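Local coordinates for NanU sialic acid binding protein (Bacteroides fragilis, PDB 4L7T), which probably binds sialic acid with high affinity at the outer membrane, as a SusD-family partner of the transporter NanO, at residues 306-309 / 310-313; 289-293 / 294-298. All coordinates share one frame; numbering follows the deposited sequence.

Along the chain, the 289-293 segment leaves helix 284-289 and runs straight into helix 293-299, so contact 2 forms where that second helix starts. Contact 1 follows in the loop between helix 293-299 and strand 323-324, where 306-309 turns into 310-313. The two are in series, neither nested nor crossed, and each joins residues close in sequence. Their centres lie about 10 Å apart, and they touch: F308 CD2 packs on M296 CE at 3.6 Å, and K309 CB lies 3.8 Å from T297 O. Contact 1 thus rests on the helix that contact 2 begins, while F362 of strand 356-363 meets P291 and M296.

Contact 1 (306-309 / 310-313); sequences VSFK and DLPE
The amide of D310 donates to S307 O at 3.0 Å, with an N-H...O angle of 155°, and this bond draws the chain into a short 3-10 turn. The amide stands above the carbonyl plane of S307 and so does not lie on a lone pair. One residue further on, L311 N reaches F308 O in a weaker bond of 3.2 Å. The start of the turn is fixed as well: S307 OG accepts the amide hydrogen of K309 at 3.0 Å, which makes an ST turn. Its chi1 of 158° swings the hydroxyl to where it meets that N-H.

The apolar part of the contact gathers on both flanks of L311. V306 CG1 lies 4.1 Å from L311 CG, the two side chains crossing at about a right angle. On the other flank, L311 CD1 comes within 3.7 Å of F308 CD1. The closest approach to that ring belongs to E313, whose CB sits 3.5 Å from F308 CD1, obliquely to the ring. The E313 chain then bends at its second torsion, which carries its carboxylate back beside the CD1-CE1 side of F308 instead of straight away from it, the two planes 50° apart. F308 itself is buried, packed on Y300 and N302, and N302 also accepts from V306 N through OD1.

K309 and D310 take another course: NZ and OD1 stay 6.7 Å apart, so their opposite charges form no salt bridge here. Backbone bonds and the S307 hydroxyl are polar ties within the turn, and the F308 ring, among other side chains, packs it against preceding residues. Any attraction between the two charged side chains is probably a diffuse one, weakened by solvent at this surface site.

Contact 2 (289-293 / 294-298); sequences LVPQQ and AYMTS
Helix 293-299 begins here, with Q292 at its N-cap position and P291 leading in. The first helical bonds follow directly: M296 N donates to Q292 O at 3.1 Å, and T297 N to Q293 O at 2.9 Å, the latter with an N-H...O angle of 169°. Q293 O is gripped twice, because T297 OG1 also donates to it at 2.9 Å. The two donors differ in approach: the amide comes nearly end-on to the carbonyl, whereas the hydroxyl lies 39° out of its plane. OG1 sits between the T297 backbone N and carbonyl carbon, from where it can turn back to the preceding helical turn.

Y295 folds back over the lead-in. With chi1 at 63°, its ring crosses the Q292 side chain obliquely, and Q292 CB sits over one face, 3.8 Å from the ring centroid, in a CH-pi contact. The phenol oxygen goes further back and accepts a weak bond from Q292 N at 3.2 Å; its stronger polar partner is E73. F70 meets the same ring with the planes steeply inclined.

M296 turns to another side. Its CG lies 3.8 Å from P291 CB, and SD and CE continue along the CB-CG side of the proline. Q293 NE2 donates to G314 O, while Q293 N donates to N317 OD1.

Early helical amides usually lack acceptors within their own helix; for Q293 the side chain of N317 supplies one. The tyrosine ties the lead-in to the loop carrying F70 and E73, and the doubled grip on Q293 O probably steadies the first turn by adding a side-chain bond to the backbone pattern.

Contact 1 (306-309 / 310-313)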
loop_
_atom_site.group_PDB
_atom_site.type_symbol
_atom_site.label_atom_id
_atom_site.label_comp_id
_atom_site.label_asym_id
_atom_site.label_seq_id
_atom_site.Cartn_x
_atom_site.Cartn_y
_atom_site.Cartn_z
ATOM N N VAL A 306 31.686 11.635 -6.004
ATOM C CA VAL A 306 31.730 10.959 -7.287
ATOM C C VAL A 306 30.442 11.275 -8.088
ATOM O O VAL A 306 29.332 11.065 -7.586
ATOM C CB VAL A 306 31.835 9.433 -7.090
ATOM C CG1 VAL A 306 31.964 8.739 -8.444
ATOM C CG2 VAL A 306 32.970 9.095 -6.075
ATOM N N SER A 307 30.609 11.835 -9.287
ATOM C CA SER A 307 29.443 12.193 -10.089
ATOM C C SER A 307 28.572 10.965 -10.363
ATOM O O SER A 307 29.084 9.869 -10.568
ATOM C CB SER A 307 29.886 12.829 -11.390
ATOM O OG SER A 307 28.878 12.732 -12.400
ATOM N N PHE A 308 27.249 11.131 -10.341
ATOM C CA PHE A 308 26.389 9.990 -10.698
ATOM C C PHE A 308 26.556 9.529 -12.162
ATOM O O PHE A 308 26.044 8.479 -12.542
ATOM C CB PHE A 308 24.889 10.284 -10.370
ATOM C CG PHE A 308 24.608 10.378 -8.885
ATOM C CD1 PHE A 308 24.743 9.261 -8.058
ATOM C CD2 PHE A 308 24.185 11.585 -8.323
ATOM C CE1 PHE A 308 24.494 9.346 -6.693
ATOM C CE2 PHE A 308 23.920 11.687 -6.966
ATOM C CZ PHE A 308 24.058 10.573 -6.132
ATOM N N LYS A 309 27.232 10.326 -12.998
ATOM C CA LYS A 309 27.552 9.884 -14.392
ATOM C C LYS A 309 28.374 8.585 -14.323
ATOM O O LYS A 309 28.337 7.744 -15.218
ATOM C CB LYS A 309 28.348 10.973 -15.147
ATOM C CG LYS A 309 28.630 10.650 -16.672
ATOM C CD LYS A 309 29.624 11.659 -17.332
ATOM C CE LYS A 309 30.071 11.250 -18.770
ATOM N NZ LYS A 309 29.065 11.564 -19.840
ATOM N N ASP A 310 29.135 8.476 -13.239
ATOM C CA ASP A 310 30.091 7.429 -13.052
ATOM C C ASP A 310 29.562 6.245 -12.201
ATOM O O ASP A 310 30.350 5.358 -11.881
ATOM C CB ASP A 310 31.369 8.025 -12.403
ATOM C CG ASP A 310 32.152 8.926 -13.361
ATOM O OD1 ASP A 310 32.112 8.664 -14.605
ATOM O OD2 ASP A 310 32.817 9.885 -12.883
ATOM N N LEU A 311 28.260 6.230 -11.853
ATOM C CA LEU A 311 27.698 5.273 -10.856
ATOM C C LEU A 311 26.473 4.578 -11.394
ATOM O O LEU A 311 25.909 5.053 -12.391
ATOM C CB LEU A 311 27.314 5.997 -9.589
ATOM C CG LEU A 311 28.496 6.520 -8.745
ATOM C CD1 LEU A 311 28.023 7.517 -7.692
ATOM C CD2 LEU A 311 29.136 5.332 -8.064
ATOM N N PRO A 312 26.011 3.478 -10.715
ATOM C CA PRO A 312 24.792 2.809 -11.241
ATOM C C PRO A 312 23.565 3.717 -11.206
ATOM O O PRO A 312 22.643 3.534 -12.026
ATOM C CB PRO A 312 24.551 1.604 -10.286
ATOM C CG PRO A 312 25.611 1.669 -9.202
ATOM C CD PRO A 312 26.507 2.895 -9.441
ATOM N N GLU A 313 23.537 4.643 -10.262
ATOM C CA GLU A 313 22.463 5.672 -10.288
ATOM C C GLU A 313 22.262 6.427 -11.613
ATOM O O GLU A 313 21.112 6.913 -11.882
ATOM C CB GLU A 313 22.676 6.677 -9.159
ATOM C CG GLU A 313 22.293 6.088 -7.813
ATOM C CD GLU A 313 23.452 5.361 -7.114
ATOM O OE1 GLU A 313 24.504 5.099 -7.797
ATOM O OE2 GLU A 313 23.294 5.052 -5.886
#

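Contact 2 (289-293 / 294-298)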
loop_
_atom_site.group_PDB
_atom_site.type_symbol
_atom_site.label_atom_id
_atom_site.label_comp_id
_atom_site.label_asym_id
_atom_site.label_seq_id
_atom_site.Cartn_x
_atom_site.Cartn_y
_atom_site.Cartn_z
ATOM N N LEU A 289 8.746 9.488 -8.786
ATOM C CA LEU A 289 9.617 9.270 -7.653
ATOM C C LEU A 289 11.043 8.890 -8.039
ATOM O O LEU A 289 11.901 8.667 -7.174
ATOM C CB LEU A 289 9.017 8.076 -6.848
ATOM C CG LEU A 289 7.835 8.444 -5.922
ATOM C CD1 LEU A 289 7.346 7.146 -5.097
ATOM C CD2 LEU A 289 8.056 9.593 -4.978
ATOM N N VAL A 290 11.339 8.891 -9.349
ATOM C CA VAL A 290 12.678 8.507 -9.826
ATOM C C VAL A 290 13.325 9.775 -10.382
ATOM O O VAL A 290 12.718 10.417 -11.210
ATOM C CB VAL A 290 12.583 7.389 -10.908
ATOM C CG1 VAL A 290 14.027 7.089 -11.487
ATOM C CG2 VAL A 290 11.912 6.088 -10.203
ATOM N N PRO A 291 14.555 10.086 -9.959
ATOM C CA PRO A 291 15.215 11.293 -10.507
ATOM C C PRO A 291 15.577 11.206 -12.020
ATOM O O PRO A 291 15.635 10.138 -12.633
ATOM C CB PRO A 291 16.440 11.467 -9.634
ATOM C CG PRO A 291 16.778 10.033 -9.181
ATOM C CD PRO A 291 15.451 9.332 -9.035
ATOM N N GLN A 292 15.824 12.390 -12.588
ATOM C CA GLN A 292 16.035 12.531 -14.020
ATOM C C GLN A 292 17.495 12.276 -14.394
ATOM O O GLN A 292 18.401 12.782 -13.719
ATOM C CB GLN A 292 15.612 13.994 -14.397
ATOM C CG GLN A 292 15.618 14.177 -15.944
ATOM C CD GLN A 292 15.699 15.621 -16.340
ATOM O OE1 GLN A 292 14.822 16.114 -17.081
ATOM N NE2 GLN A 292 16.811 16.252 -16.010
ATOM N N GLN A 293 17.740 11.502 -15.455
ATOM C CA GLN A 293 19.138 11.175 -15.788
ATOM C C GLN A 293 19.908 12.426 -16.150
ATOM O O GLN A 293 21.042 12.620 -15.695
ATOM C CB GLN A 293 19.154 10.127 -16.920
ATOM C CG GLN A 293 20.559 9.654 -17.355
ATOM C CD GLN A 293 20.437 8.678 -18.484
ATOM O OE1 GLN A 293 20.069 9.056 -19.595
ATOM N NE2 GLN A 293 20.684 7.387 -18.197
ATOM N N ALA A 294 19.294 13.319 -16.941
ATOM C CA ALA A 294 20.016 14.568 -17.303
ATOM C C ALA A 294 20.629 15.352 -16.111
ATOM O O ALA A 294 21.855 15.571 -16.074
ATOM C CB ALA A 294 19.125 15.470 -18.183
ATOM N N TYR A 295 19.825 15.752 -15.091
ATOM C CA TYR A 295 20.464 16.510 -13.977
ATOM C C TYR A 295 21.253 15.667 -13.014
ATOM O O TYR A 295 22.169 16.166 -12.320
ATOM C CB TYR A 295 19.518 17.519 -13.231
ATOM C CG TYR A 295 18.339 16.843 -12.507
ATOM C CD1 TYR A 295 18.568 15.942 -11.459
ATOM C CD2 TYR A 295 17.034 17.113 -12.884
ATOM C CE1 TYR A 295 17.470 15.292 -10.792
ATOM C CE2 TYR A 295 15.960 16.500 -12.232
ATOM C CZ TYR A 295 16.221 15.537 -11.228
ATOM O OH TYR A 295 15.149 14.902 -10.681
ATOM N N MET A 296 20.961 14.368 -12.937
ATOM C CA MET A 296 21.739 13.517 -12.029
ATOM C C MET A 296 23.163 13.453 -12.604
ATOM O O MET A 296 24.140 13.691 -11.898
ATOM C CB MET A 296 21.166 12.094 -11.947
ATOM C CG MET A 296 19.859 12.028 -11.087
ATOM S SD MET A 296 20.179 12.368 -9.279
ATOM C CE MET A 296 20.683 10.696 -8.771
ATOM N N THR A 297 23.241 13.155 -13.900
ATOM C CA THR A 297 24.614 12.965 -14.465
ATOM C C THR A 297 25.387 14.289 -14.601
ATOM O O THR A 297 26.630 14.314 -14.415
ATOM C CB THR A 297 24.578 12.095 -15.721
ATOM O OG1 THR A 297 23.735 12.702 -16.693
ATOM C CG2 THR A 297 23.954 10.769 -15.384
ATOM N N SER A 298 24.674 15.402 -14.797
ATOM C CA SER A 298 25.343 16.717 -15.037
ATOM C C SER A 298 25.717 17.454 -13.745
ATOM O O SER A 298 26.717 18.153 -13.669
ATOM C CB SER A 298 24.443 17.599 -15.936
ATOM O OG SER A 298 23.298 18.059 -15.208
#